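Local coordinates for protein DnaJ homolog subfamily C member 3 (Mus musculus, PDB 3IEG) that takes part in the unfolded protein response as a co-chaperone that stimulates the HSPA8 ATPase and restrains EIF2AK4, its TPR domain, the part described here, binding misfolded proteins, at residues A[80-85]-A[148-153]; A[86-91]-A[119-124]; A[252-257]-A[276-281]. One frame throughout, in Å; residues are numbered along the deposited sequence.

Contact 1: residues A[80-85]-A[148-153]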
ATOM      1  N   LEU A  80       0.399   1.436  25.642  1.00 26.25           N
ATOM      2  CA  LEU A  80       1.147   1.443  24.391  1.00 25.65           C
ATOM      3  C   LEU A  80       1.333   0.028  23.894  1.00 25.44           C
ATOM      4  O   LEU A  80       1.162  -0.220  22.711  1.00 25.66           O
ATOM      5  CB  LEU A  80       2.505   2.177  24.513  1.00 25.57           C
ATOM      6  CG  LEU A  80       2.505   3.648  24.964  1.00 24.40           C
ATOM      7  CD1 LEU A  80       3.921   4.220  25.095  1.00 23.26           C
ATOM      8  CD2 LEU A  80       1.673   4.488  24.028  1.00 23.21           C
ATOM      9  N   LEU A  81       1.665  -0.892  24.801  1.00 25.16           N
ATOM     10  CA  LEU A  81       1.797  -2.320  24.460  1.00 25.24           C
ATOM     11  C   LEU A  81       0.518  -2.907  23.867  1.00 25.29           C
ATOM     12  O   LEU A  81       0.563  -3.588  22.847  1.00 25.58           O
ATOM     13  CB  LEU A  81       2.239  -3.152  25.676  1.00 25.01           C
ATOM     14  CG  LEU A  81       3.621  -2.844  26.268  1.00 24.92           C
ATOM     15  CD1 LEU A  81       3.777  -3.378  27.698  1.00 23.44           C
ATOM     16  CD2 LEU A  81       4.733  -3.342  25.361  1.00 24.12           C
ATOM     17  N   LEU A  82      -0.622  -2.646  24.494  1.00 25.28           N
ATOM     18  CA  LEU A  82      -1.890  -3.100  23.935  1.00 25.48           C
ATOM     19  C   LEU A  82      -2.090  -2.590  22.504  1.00 25.85           C
ATOM     20  O   LEU A  82      -2.520  -3.337  21.635  1.00 25.53           O
ATOM     21  CB  LEU A  82      -3.056  -2.679  24.828  1.00 25.38           C
ATOM     22  CG  LEU A  82      -4.486  -3.001  24.393  1.00 25.17           C
ATOM     23  CD1 LEU A  82      -4.687  -4.479  24.089  1.00 25.01           C
ATOM     24  CD2 LEU A  82      -5.432  -2.560  25.480  1.00 25.37           C
ATOM     25  N   LYS A  83      -1.771  -1.318  22.263  1.00 26.46           N
ATOM     26  CA  LYS A  83      -1.885  -0.740  20.923  1.00 27.01           C
ATOM     27  C   LYS A  83      -0.918  -1.404  19.934  1.00 26.50           C
ATOM     28  O   LYS A  83      -1.214  -1.540  18.752  1.00 26.31           O
ATOM     29  CB  LYS A  83      -1.642   0.764  20.961  1.00 27.55           C
ATOM     30  CG  LYS A  83      -2.822   1.608  21.452  1.00 29.73           C
ATOM     31  CD  LYS A  83      -2.619   3.044  21.003  1.00 32.51           C
ATOM     32  CE  LYS A  83      -3.673   3.964  21.542  1.00 35.74           C
ATOM     33  NZ  LYS A  83      -3.396   5.349  21.033  1.00 39.51           N
ATOM     34  N   GLN A  84       0.234  -1.824  20.431  1.00 26.31           N
ATOM     35  CA  GLN A  84       1.216  -2.506  19.608  1.00 26.49           C
ATOM     36  C   GLN A  84       0.846  -3.979  19.371  1.00 26.97           C
ATOM     37  O   GLN A  84       1.485  -4.665  18.584  1.00 27.54           O
ATOM     38  CB  GLN A  84       2.601  -2.381  20.245  1.00 26.11           C
ATOM     39  CG  GLN A  84       3.189  -0.976  20.213  1.00 25.82           C
ATOM     40  CD  GLN A  84       4.576  -0.904  20.840  1.00 26.29           C
ATOM     41  OE1 GLN A  84       5.050  -1.869  21.431  1.00 26.34           O
ATOM     42  NE2 GLN A  84       5.229   0.250  20.720  1.00 26.36           N
ATOM     43  N   GLY A  85      -0.191  -4.462  20.049  1.00 27.64           N
ATOM     44  CA  GLY A  85      -0.612  -5.861  19.959  1.00 27.71           C
ATOM     45  C   GLY A  85       0.303  -6.821  20.707  1.00 28.24           C
ATOM     46  O   GLY A  85       0.264  -8.034  20.475  1.00 27.66           O
ATOM     47  N   GLU A 148      -8.658  -2.703  14.989  1.00 34.29           N
ATOM     48  CA  GLU A 148      -9.347  -1.508  15.498  1.00 34.92           C
ATOM     49  C   GLU A 148      -8.711  -1.054  16.801  1.00 34.27           C
ATOM     50  O   GLU A 148      -8.660   0.135  17.088  1.00 35.08           O
ATOM     51  CB  GLU A 148     -10.837  -1.773  15.767  1.00 35.66           C
ATOM     52  CG  GLU A 148     -11.709  -1.950  14.537  1.00 39.12           C
ATOM     53  CD  GLU A 148     -11.697  -0.731  13.633  1.00 44.58           C
ATOM     54  OE1 GLU A 148     -11.608  -0.911  12.390  1.00 47.28           O
ATOM     55  OE2 GLU A 148     -11.769   0.406  14.158  1.00 47.16           O
ATOM     56  N   VAL A 149      -8.234  -2.008  17.589  1.00 33.20           N
ATOM     57  CA  VAL A 149      -7.663  -1.715  18.885  1.00 32.06           C
ATOM     58  C   VAL A 149      -6.149  -1.738  18.796  1.00 31.77           C
ATOM     59  O   VAL A 149      -5.496  -0.799  19.223  1.00 32.08           O
ATOM     60  CB  VAL A 149      -8.161  -2.709  19.954  1.00 31.96           C
ATOM     61  CG1 VAL A 149      -7.437  -2.497  21.269  1.00 31.79           C
ATOM     62  CG2 VAL A 149      -9.674  -2.596  20.133  1.00 31.06           C
ATOM     63  N   CYS A 150      -5.592  -2.811  18.249  1.00 31.38           N
ATOM     64  CA  CYS A 150      -4.151  -2.947  18.147  1.00 30.93           C
ATOM     65  C   CYS A 150      -3.714  -2.341  16.820  1.00 31.09           C
ATOM     66  O   CYS A 150      -3.407  -3.056  15.849  1.00 31.50           O
ATOM     67  CB  CYS A 150      -3.746  -4.412  18.243  1.00 30.72           C
ATOM     68  SG  CYS A 150      -4.387  -5.259  19.692  1.00 31.02           S
ATOM     69  N   VAL A 151      -3.702  -1.013  16.786  1.00 30.51           N
ATOM     70  CA  VAL A 151      -3.516  -0.259  15.552  1.00 30.13           C
ATOM     71  C   VAL A 151      -2.057  -0.203  15.103  1.00 30.08           C
ATOM     72  O   VAL A 151      -1.781   0.070  13.937  1.00 30.92           O
ATOM     73  CB  VAL A 151      -4.113   1.183  15.655  1.00 30.35           C
ATOM     74  CG1 VAL A 151      -5.652   1.146  15.688  1.00 30.14           C
ATOM     75  CG2 VAL A 151      -3.571   1.926  16.884  1.00 30.23           C
ATOM     76  N   TRP A 152      -1.126  -0.466  16.012  1.00 29.42           N
ATOM     77  CA  TRP A 152       0.293  -0.440  15.672  1.00 29.11           C
ATOM     78  C   TRP A 152       0.893  -1.853  15.612  1.00 29.40           C
ATOM     79  O   TRP A 152       2.115  -2.031  15.664  1.00 29.21           O
ATOM     80  CB  TRP A 152       1.079   0.452  16.645  1.00 28.59           C
ATOM     81  CG  TRP A 152       0.549   1.863  16.770  1.00 27.87           C
ATOM     82  CD1 TRP A 152      -0.088   2.603  15.802  1.00 27.38           C
ATOM     83  CD2 TRP A 152       0.628   2.701  17.922  1.00 26.78           C
ATOM     84  NE1 TRP A 152      -0.421   3.843  16.292  1.00 27.03           N
ATOM     85  CE2 TRP A 152       0.008   3.933  17.590  1.00 27.01           C
ATOM     86  CE3 TRP A 152       1.156   2.534  19.209  1.00 27.10           C
ATOM     87  CZ2 TRP A 152      -0.099   4.986  18.500  1.00 26.94           C
ATOM     88  CZ3 TRP A 152       1.049   3.588  20.121  1.00 27.26           C
ATOM     89  CH2 TRP A 152       0.423   4.796  19.757  1.00 27.67           C
ATOM     90  N   ASP A 153       0.019  -2.847  15.505  1.00 29.46           N
ATOM     91  CA  ASP A 153       0.432  -4.224  15.341  1.00 29.96           C
ATOM     92  C   ASP A 153       0.779  -4.461  13.871  1.00 30.25           C
ATOM     93  O   ASP A 153      -0.100  -4.677  13.031  1.00 30.43           O
ATOM     94  CB  ASP A 153      -0.688  -5.153  15.800  1.00 30.09           C
ATOM     95  CG  ASP A 153      -0.257  -6.612  15.891  1.00 31.22           C
ATOM     96  OD1 ASP A 153       0.588  -7.066  15.088  1.00 33.25           O
ATOM     97  OD2 ASP A 153      -0.785  -7.318  16.768  1.00 31.46           O
TER
HETATM   98  O   HOH W   1      -1.705  -9.026  18.618  1.00 30.75           O

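Contact 2: residues A[86-91]-A[119-124]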
ATOM      1  N   LYS A  86       1.145  -6.279  21.588  1.00 28.61           N
ATOM      2  CA  LYS A  86       1.940  -7.101  22.494  1.00 29.31           C
ATOM      3  C   LYS A  86       1.054  -7.493  23.672  1.00 29.93           C
ATOM      4  O   LYS A  86       1.170  -6.943  24.757  1.00 29.98           O
ATOM      5  CB  LYS A  86       3.202  -6.356  22.946  1.00 29.06           C
ATOM      6  CG  LYS A  86       4.252  -6.169  21.834  1.00 28.43           C
ATOM      7  CD  LYS A  86       5.359  -5.215  22.257  1.00 29.50           C
ATOM      8  CE  LYS A  86       6.640  -5.368  21.447  1.00 28.43           C
ATOM      9  NZ  LYS A  86       6.370  -5.029  20.049  1.00 29.65           N
ATOM     10  N   LEU A  87       0.158  -8.444  23.435  1.00 30.86           N
ATOM     11  CA  LEU A  87      -0.917  -8.743  24.375  1.00 32.29           C
ATOM     12  C   LEU A  87      -0.448  -9.349  25.687  1.00 33.20           C
ATOM     13  O   LEU A  87      -0.918  -8.965  26.749  1.00 33.62           O
ATOM     14  CB  LEU A  87      -1.992  -9.619  23.728  1.00 32.06           C
ATOM     15  CG  LEU A  87      -2.646  -9.044  22.466  1.00 31.96           C
ATOM     16  CD1 LEU A  87      -3.663 -10.019  21.952  1.00 31.84           C
ATOM     17  CD2 LEU A  87      -3.282  -7.671  22.684  1.00 30.06           C
ATOM     18  N   ASP A  88       0.488 -10.280  25.620  1.00 34.25           N
ATOM     19  CA  ASP A  88       1.028 -10.883  26.829  1.00 35.13           C
ATOM     20  C   ASP A  88       1.720  -9.873  27.737  1.00 35.03           C
ATOM     21  O   ASP A  88       1.514  -9.888  28.955  1.00 35.43           O
ATOM     22  CB  ASP A  88       1.964 -12.039  26.474  1.00 35.71           C
ATOM     23  CG  ASP A  88       1.216 -13.217  25.863  1.00 38.01           C
ATOM     24  OD1 ASP A  88      -0.034 -13.223  25.910  1.00 39.40           O
ATOM     25  OD2 ASP A  88       1.874 -14.135  25.332  1.00 41.28           O
ATOM     26  N   GLU A  89       2.526  -8.999  27.148  1.00 34.56           N
ATOM     27  CA  GLU A  89       3.232  -7.976  27.906  1.00 34.68           C
ATOM     28  C   GLU A  89       2.303  -6.885  28.421  1.00 34.35           C
ATOM     29  O   GLU A  89       2.557  -6.293  29.467  1.00 34.28           O
ATOM     30  CB  GLU A  89       4.321  -7.342  27.057  1.00 35.01           C
ATOM     31  CG  GLU A  89       5.439  -8.270  26.718  1.00 36.28           C
ATOM     32  CD  GLU A  89       5.996  -7.969  25.366  1.00 40.30           C
ATOM     33  OE1 GLU A  89       5.664  -8.724  24.421  1.00 41.69           O
ATOM     34  OE2 GLU A  89       6.735  -6.961  25.237  1.00 41.71           O
ATOM     35  N   ALA A  90       1.237  -6.613  27.681  1.00 34.01           N
ATOM     36  CA  ALA A  90       0.243  -5.653  28.123  1.00 34.11           C
ATOM     37  C   ALA A  90      -0.443  -6.150  29.396  1.00 34.16           C
ATOM     38  O   ALA A  90      -0.443  -5.459  30.423  1.00 34.35           O
ATOM     39  CB  ALA A  90      -0.778  -5.390  27.027  1.00 34.05           C
ATOM     40  N   GLU A  91      -1.012  -7.351  29.317  1.00 33.85           N
ATOM     41  CA  GLU A  91      -1.692  -7.973  30.434  1.00 33.65           C
ATOM     42  C   GLU A  91      -0.766  -8.037  31.649  1.00 33.92           C
ATOM     43  O   GLU A  91      -1.172  -7.712  32.770  1.00 33.98           O
ATOM     44  CB  GLU A  91      -2.176  -9.366  30.040  1.00 33.53           C
ATOM     45  CG  GLU A  91      -3.324  -9.342  29.061  1.00 33.50           C
ATOM     46  CD  GLU A  91      -3.843 -10.715  28.728  1.00 35.42           C
ATOM     47  OE1 GLU A  91      -3.012 -11.621  28.495  1.00 37.41           O
ATOM     48  OE2 GLU A  91      -5.082 -10.897  28.681  1.00 36.14           O
ATOM     49  N   GLU A 119     -10.135 -10.006  25.310  1.00 38.82           N
ATOM     50  CA  GLU A 119     -10.879 -10.061  24.060  1.00 39.75           C
ATOM     51  C   GLU A 119      -9.933 -10.220  22.858  1.00 40.15           C
ATOM     52  O   GLU A 119     -10.114 -11.112  22.031  1.00 40.01           O
ATOM     53  CB  GLU A 119     -11.645  -8.778  23.855  1.00 39.86           C
ATOM     54  CG  GLU A 119     -13.038  -8.757  24.351  1.00 42.13           C
ATOM     55  CD  GLU A 119     -13.681  -7.399  24.096  1.00 46.11           C
ATOM     56  OE1 GLU A 119     -14.089  -6.738  25.088  1.00 47.34           O
ATOM     57  OE2 GLU A 119     -13.752  -6.984  22.907  1.00 45.86           O
HETATM   58  N   MSE A 120      -8.937  -9.340  22.776  1.00 40.42           N
HETATM   59  CA  MSE A 120      -7.937  -9.355  21.704  1.00 41.24           C
HETATM   60  C   MSE A 120      -7.187 -10.671  21.653  1.00 40.95           C
HETATM   61  O   MSE A 120      -6.896 -11.188  20.572  1.00 41.03           O
HETATM   62  CB  MSE A 120      -6.933  -8.205  21.869  1.00 41.35           C
HETATM   63  CG  MSE A 120      -7.578  -6.850  21.955  1.00 44.33           C
HETATM   64 SE   MSE A 120      -8.712  -6.505  20.409  1.00 53.30          SE
HETATM   65  CE  MSE A 120      -7.278  -5.898  19.298  1.00 53.34           C
ATOM     66  N   GLN A 121      -6.883 -11.197  22.836  1.00 40.64           N
ATOM     67  CA  GLN A 121      -6.117 -12.420  22.996  1.00 40.55           C
ATOM     68  C   GLN A 121      -6.901 -13.620  22.428  1.00 40.69           C
ATOM     69  O   GLN A 121      -6.330 -14.521  21.818  1.00 40.76           O
ATOM     70  CB  GLN A 121      -5.780 -12.605  24.481  1.00 39.97           C
ATOM     71  CG  GLN A 121      -4.660 -13.576  24.759  1.00 40.33           C
ATOM     72  CD  GLN A 121      -3.283 -12.969  24.612  1.00 38.70           C
ATOM     73  OE1 GLN A 121      -2.740 -12.412  25.565  1.00 36.68           O
ATOM     74  NE2 GLN A 121      -2.690 -13.109  23.424  1.00 39.03           N
ATOM     75  N   ARG A 122      -8.214 -13.588  22.623  1.00 40.81           N
ATOM     76  CA  ARG A 122      -9.144 -14.588  22.128  1.00 40.91           C
ATOM     77  C   ARG A 122      -9.328 -14.443  20.618  1.00 40.17           C
ATOM     78  O   ARG A 122      -9.385 -15.434  19.896  1.00 40.50           O
ATOM     79  CB  ARG A 122     -10.472 -14.410  22.871  1.00 41.57           C
ATOM     80  CG  ARG A 122     -11.627 -15.302  22.452  1.00 44.84           C
ATOM     81  CD  ARG A 122     -12.571 -14.653  21.414  1.00 49.52           C
ATOM     82  NE  ARG A 122     -13.958 -15.108  21.580  1.00 53.88           N
ATOM     83  CZ  ARG A 122     -14.389 -16.365  21.415  1.00 56.06           C
ATOM     84  NH1 ARG A 122     -13.553 -17.345  21.070  1.00 56.19           N
ATOM     85  NH2 ARG A 122     -15.674 -16.645  21.606  1.00 57.39           N
ATOM     86  N   LEU A 123      -9.425 -13.200  20.153  1.00 39.39           N
ATOM     87  CA  LEU A 123      -9.593 -12.898  18.734  1.00 38.53           C
ATOM     88  C   LEU A 123      -8.345 -13.244  17.922  1.00 38.09           C
ATOM     89  O   LEU A 123      -8.438 -13.627  16.761  1.00 37.74           O
ATOM     90  CB  LEU A 123      -9.948 -11.423  18.536  1.00 38.44           C
ATOM     91  CG  LEU A 123     -11.398 -10.948  18.646  1.00 38.04           C
ATOM     92  CD1 LEU A 123     -11.438  -9.430  18.615  1.00 37.17           C
ATOM     93  CD2 LEU A 123     -12.274 -11.531  17.533  1.00 38.10           C
ATOM     94  N   ARG A 124      -7.181 -13.099  18.541  1.00 37.58           N
ATOM     95  CA  ARG A 124      -5.925 -13.430  17.894  1.00 37.03           C
ATOM     96  C   ARG A 124      -5.863 -14.932  17.582  1.00 37.00           C
ATOM     97  O   ARG A 124      -5.534 -15.316  16.469  1.00 36.58           O
ATOM     98  CB  ARG A 124      -4.760 -12.990  18.771  1.00 36.65           C
ATOM     99  CG  ARG A 124      -3.485 -12.888  18.049  1.00 35.97           C
ATOM    100  CD  ARG A 124      -2.422 -12.297  18.936  1.00 36.95           C
ATOM    101  NE  ARG A 124      -1.237 -11.977  18.145  1.00 36.85           N
ATOM    102  CZ  ARG A 124      -0.219 -12.808  17.986  1.00 35.71           C
ATOM    103  NH1 ARG A 124      -0.237 -13.985  18.578  1.00 38.17           N
ATOM    104  NH2 ARG A 124       0.800 -12.472  17.232  1.00 35.57           N
TER

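Contact 3: residues A[252-257]-A[276-281]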
ATOM      1  N   ASP A 252       8.716  -0.825 -35.739  1.00 31.97           N
ATOM      2  CA  ASP A 252       9.690  -1.005 -34.661  1.00 32.56           C
ATOM      3  C   ASP A 252       9.027  -1.142 -33.292  1.00 32.61           C
ATOM      4  O   ASP A 252       9.497  -1.902 -32.444  1.00 32.79           O
ATOM      5  CB  ASP A 252      10.738   0.109 -34.641  1.00 32.80           C
ATOM      6  CG  ASP A 252      11.718   0.020 -35.808  1.00 33.53           C
ATOM      7  OD1 ASP A 252      11.989  -1.097 -36.304  1.00 34.58           O
ATOM      8  OD2 ASP A 252      12.227   1.078 -36.226  1.00 34.75           O
ATOM      9  N   ALA A 253       7.928  -0.424 -33.090  1.00 32.74           N
ATOM     10  CA  ALA A 253       7.103  -0.589 -31.884  1.00 32.95           C
ATOM     11  C   ALA A 253       6.500  -1.991 -31.783  1.00 32.66           C
ATOM     12  O   ALA A 253       6.490  -2.595 -30.714  1.00 32.80           O
ATOM     13  CB  ALA A 253       6.005   0.470 -31.821  1.00 32.77           C
ATOM     14  N   THR A 254       5.997  -2.503 -32.896  1.00 32.59           N
ATOM     15  CA  THR A 254       5.467  -3.856 -32.925  1.00 32.63           C
ATOM     16  C   THR A 254       6.553  -4.815 -32.451  1.00 32.87           C
ATOM     17  O   THR A 254       6.396  -5.502 -31.435  1.00 32.83           O
ATOM     18  CB  THR A 254       4.987  -4.197 -34.318  1.00 32.24           C
ATOM     19  OG1 THR A 254       3.919  -3.307 -34.637  1.00 32.32           O
ATOM     20  CG2 THR A 254       4.482  -5.616 -34.388  1.00 32.15           C
ATOM     21  N   SER A 255       7.664  -4.802 -33.179  1.00 32.98           N
ATOM     22  CA  SER A 255       8.882  -5.502 -32.815  1.00 32.95           C
ATOM     23  C   SER A 255       9.206  -5.353 -31.320  1.00 32.81           C
ATOM     24  O   SER A 255       9.465  -6.347 -30.647  1.00 32.61           O
ATOM     25  CB  SER A 255      10.023  -4.972 -33.688  1.00 33.12           C
ATOM     26  OG  SER A 255      11.294  -5.357 -33.207  1.00 34.10           O
ATOM     27  N   LYS A 256       9.180  -4.123 -30.806  1.00 32.73           N
ATOM     28  CA  LYS A 256       9.432  -3.885 -29.389  1.00 32.76           C
ATOM     29  C   LYS A 256       8.441  -4.571 -28.450  1.00 32.89           C
ATOM     30  O   LYS A 256       8.864  -5.212 -27.494  1.00 32.69           O
ATOM     31  CB  LYS A 256       9.507  -2.397 -29.067  1.00 32.69           C
ATOM     32  CG  LYS A 256      10.927  -1.868 -28.980  1.00 33.20           C
ATOM     33  CD  LYS A 256      11.669  -2.337 -27.752  1.00 32.22           C
ATOM     34  CE  LYS A 256      13.052  -1.726 -27.746  1.00 31.33           C
ATOM     35  NZ  LYS A 256      14.085  -2.667 -28.176  1.00 32.38           N
ATOM     36  N   TYR A 257       7.140  -4.448 -28.714  1.00 33.10           N
ATOM     37  CA  TYR A 257       6.152  -5.136 -27.888  1.00 33.68           C
ATOM     38  C   TYR A 257       6.233  -6.662 -28.020  1.00 34.79           C
ATOM     39  O   TYR A 257       5.867  -7.397 -27.102  1.00 34.55           O
ATOM     40  CB  TYR A 257       4.742  -4.616 -28.146  1.00 32.67           C
ATOM     41  CG  TYR A 257       4.383  -3.459 -27.246  1.00 32.10           C
ATOM     42  CD1 TYR A 257       4.182  -2.172 -27.759  1.00 31.85           C
ATOM     43  CD2 TYR A 257       4.274  -3.638 -25.867  1.00 31.70           C
ATOM     44  CE1 TYR A 257       3.863  -1.100 -26.914  1.00 30.26           C
ATOM     45  CE2 TYR A 257       3.961  -2.574 -25.020  1.00 30.28           C
ATOM     46  CZ  TYR A 257       3.756  -1.316 -25.551  1.00 29.91           C
ATOM     47  OH  TYR A 257       3.452  -0.287 -24.702  1.00 30.15           O
ATOM     48  N   GLU A 276      -2.861  -5.111 -27.332  1.00 34.46           N
ATOM     49  CA  GLU A 276      -3.632  -3.891 -27.551  1.00 33.86           C
ATOM     50  C   GLU A 276      -2.812  -2.814 -28.283  1.00 33.70           C
ATOM     51  O   GLU A 276      -3.278  -2.217 -29.250  1.00 33.26           O
ATOM     52  CB  GLU A 276      -4.181  -3.341 -26.235  1.00 33.84           C
ATOM     53  CG  GLU A 276      -5.110  -2.153 -26.448  1.00 33.98           C
ATOM     54  CD  GLU A 276      -5.295  -1.284 -25.221  1.00 34.35           C
ATOM     55  OE1 GLU A 276      -5.703  -1.829 -24.172  1.00 35.26           O
ATOM     56  OE2 GLU A 276      -5.077  -0.051 -25.316  1.00 33.02           O
ATOM     57  N   ARG A 277      -1.592  -2.570 -27.812  1.00 33.52           N
ATOM     58  CA  ARG A 277      -0.712  -1.585 -28.438  1.00 33.51           C
ATOM     59  C   ARG A 277      -0.265  -2.028 -29.844  1.00 34.10           C
ATOM     60  O   ARG A 277      -0.105  -1.196 -30.741  1.00 34.02           O
ATOM     61  CB  ARG A 277       0.495  -1.246 -27.538  1.00 33.16           C
ATOM     62  CG  ARG A 277       0.161  -0.620 -26.173  1.00 30.65           C
ATOM     63  CD  ARG A 277      -0.736   0.613 -26.294  1.00 28.20           C
ATOM     64  NE  ARG A 277       0.002   1.844 -26.593  1.00 25.97           N
ATOM     65  CZ  ARG A 277      -0.506   2.892 -27.240  1.00 23.96           C
ATOM     66  NH1 ARG A 277      -1.751   2.866 -27.700  1.00 23.81           N
ATOM     67  NH2 ARG A 277       0.235   3.967 -27.454  1.00 22.35           N
ATOM     68  N   ILE A 278      -0.094  -3.333 -30.044  1.00 34.52           N
ATOM     69  CA  ILE A 278       0.237  -3.844 -31.366  1.00 35.10           C
ATOM     70  C   ILE A 278      -0.950  -3.620 -32.306  1.00 35.92           C
ATOM     71  O   ILE A 278      -0.775  -3.185 -33.448  1.00 36.09           O
ATOM     72  CB  ILE A 278       0.711  -5.318 -31.332  1.00 35.18           C
ATOM     73  CG1 ILE A 278       2.153  -5.383 -30.794  1.00 35.02           C
ATOM     74  CG2 ILE A 278       0.622  -5.961 -32.734  1.00 34.61           C
ATOM     75  CD1 ILE A 278       2.626  -6.771 -30.365  1.00 34.71           C
ATOM     76  N   CYS A 279      -2.152  -3.882 -31.803  1.00 36.94           N
ATOM     77  CA  CYS A 279      -3.383  -3.548 -32.507  1.00 36.80           C
ATOM     78  C   CYS A 279      -3.380  -2.084 -32.955  1.00 36.41           C
ATOM     79  O   CYS A 279      -3.746  -1.773 -34.089  1.00 36.37           O
ATOM     80  CB  CYS A 279      -4.582  -3.873 -31.618  1.00 37.20           C
ATOM     81  SG  CYS A 279      -6.064  -2.913 -31.924  1.00 39.68           S
ATOM     82  N   HIS A 280      -2.930  -1.201 -32.064  1.00 36.03           N
ATOM     83  CA  HIS A 280      -2.767   0.221 -32.361  1.00 35.49           C
ATOM     84  C   HIS A 280      -1.728   0.443 -33.456  1.00 35.41           C
ATOM     85  O   HIS A 280      -1.966   1.207 -34.383  1.00 35.27           O
ATOM     86  CB  HIS A 280      -2.385   0.985 -31.088  1.00 35.28           C
ATOM     87  CG  HIS A 280      -2.346   2.473 -31.255  1.00 35.09           C
ATOM     88  ND1 HIS A 280      -3.480   3.230 -31.459  1.00 35.40           N
ATOM     89  CD2 HIS A 280      -1.310   3.347 -31.230  1.00 34.60           C
ATOM     90  CE1 HIS A 280      -3.145   4.505 -31.559  1.00 35.46           C
ATOM     91  NE2 HIS A 280      -1.834   4.604 -31.423  1.00 34.75           N
ATOM     92  N   CYS A 281      -0.588  -0.238 -33.354  1.00 35.55           N
ATOM     93  CA  CYS A 281       0.488  -0.109 -34.338  1.00 36.12           C
ATOM     94  C   CYS A 281       0.068  -0.424 -35.762  1.00 36.82           C
ATOM     95  O   CYS A 281       0.244   0.399 -36.651  1.00 36.69           O
ATOM     96  CB  CYS A 281       1.690  -0.956 -33.956  1.00 35.77           C
ATOM     97  SG  CYS A 281       2.711  -0.124 -32.771  1.00 34.77           S
TER

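Contact 1: residues A[80-85]-A[148-153]
This contact belongs to the tetratricopeptide (TPR) superhelix, where the C-terminal end of helix 71-84 in TPR 3, finished by a Schellman motif at Gly85, receives the turn that leaves helix 136-149 in TPR 4. Lys83 meets Trp152 twice, through its carbonyl and through its side chain. The carbonyl, in the last turn of the helix, accepts a backbone hydrogen bond from Trp152 N, which lies in the type I turn Cys150 to Asp153 (2.9 Å to Lys83 O, 155° at the hydrogen), the donor standing somewhat out of the carbonyl plane. The Lys83 side chain, extended beyond CG, runs over one face of the indole, and CD lies 3.9 Å from the centroid of the Trp152 six-membered ring, 18° off the normal, a CH-pi contact. Val151 CG2 shares that face. Trp152 CG lies opposite its own carbonyl carbon (chi1 -55°), which carries the indole back over the helix end, where its edge meets Leu80 CD2 at 4.1 Å from CZ3 and Gln84 CG at 4.2 Å from CE3. With an alanine here, the aliphatic chain of Lys83 would probably lose the surface it lies on, and Leu80 and Gln84 would be left without their aromatic neighbour. Beneath the turn, Leu82 CG approaches Val149 CG1 at 4.3 Å, and Cys150 packs its sulfur against Gly85 CA; Met120 and Leu87 continue this apolar patch. The positive phi of the Schellman position favours glycine, and the bare CA of Gly85 lies 3.5 Å from Asp153 OD2. Asp153 caps the following helix through OD1, which accepts from Leu156 N, while a single water donates to both Gly85 O (2.9 Å) and Asp153 OD2 (2.7 Å).

Contact 2: residues A[86-91]-A[119-124]
Leu87 and Gln121 lie side by side between two nearly antiparallel helix segments, 87-91 and 119-124, their side chains sliding past each other in opposite directions. The segment axes come no closer than 10.7 Å, at 162°, and long side chains from both helices bridge the distance. Leu87 sets both methyls against the CB of Met120, here a selenomethionine, CD1 at 3.7 Å and CD2 at 3.8 Å, the two side chains meeting at about a right angle. The same CD1 reaches the backbone, 3.5 Å from Gln121 N, and touches Arg124 CD at 4.0 Å, part of the methylene run of an arginine that is extended from CG to NE. Leu82 and Cys150 also touch Leu87, extending this apolar cluster into the neighbouring helix and loop. Gln121 has CG anti to its own nitrogen (chi1 -162°) and then bends, which brings the amide carbon CD to 3.7 Å from Leu87 CB. The amide end thereby arrives beside two carboxylates: Asp88 OD1 lies 3.5 Å from Gln121 CD, with the planes 47° apart, while Glu91 approaches obliquely. Which amide atom faces the acids is uncertain, because the modelled amide probably has its oxygen and nitrogen exchanged. With the two swapped, the nitrogen could donate to one or both acids, so this polar rim may tie the two helices together beside the leucine packing.

Contact 3: residues A[252-257]-A[276-281]
Tyr257 and Ile278, Ala253 and Cys281 form the apolar part of this buried contact between helices 250-263 and 268-284. Ile278 CD1 comes to 3.7 Å from Tyr257 CB, and on the neighbouring turn the Cys281 sulfur rests 3.5 Å from Ala253 CB. Thr254 fills the interval: its CG2 faces Ile278 CG2 at 4.2 Å, while OG1 lies beside Cys281 CB. The Thr254 hydroxyl is nevertheless satisfied within its own helix, by a hydrogen bond to the carbonyl of Tyr250.

The second kind of interaction is aliphatic packing on a ring face. Arg277 lays its CB over one face of the Tyr257 ring, 3.4 Å from CE1, and its CG reaches the far end of the ring, 3.6 Å from Tyr257 OH. Bends at chi2 and chi3 (-53° and -83°) curl the rest of the arginine, leaving the guanidinium almost perpendicular to the ring, with Tyr257 OH near the guanidinium plane, at its edge.

The third is polar, and works through a third helix. Glu242 of helix 222-246 offers OE1 to both residues, taking a salt bridge from Arg277 NE and a hydrogen bond with Tyr257 OH, which probably fixes the rotation of both groups. On the side of 276-281 turned from this interface, Cys279 forms a disulfide with Cys295 of helix 288-301. With segment axes 9.2 Å apart and running 164° to each other, residues of TPR 7 and TPR 8 meet here in the antiparallel helix packing typical of consecutive repeats in a TPR superhelix.

In the fold
From the N terminus, the chain passes TPR 1 and TPR 2 before helix 71-84, whose end opens contact 1. Helix 87-98 follows directly and opens contact 2, which closes on helix 104-132; contact 1 closes only at the end of helix 136-149 and the turn that follows. Contact 2 is therefore nested inside the loop of contact 1, and the two adjoin, with centres about 9 Å apart and Met120 packing against Val149 and Cys150. Together they tie TPR 3 to TPR 4. Contact 3 comes later in series, closing a short loop between TPR 7 and TPR 8 on the other side of the chain's centre, its own centre about 51 Å from that of contact 1.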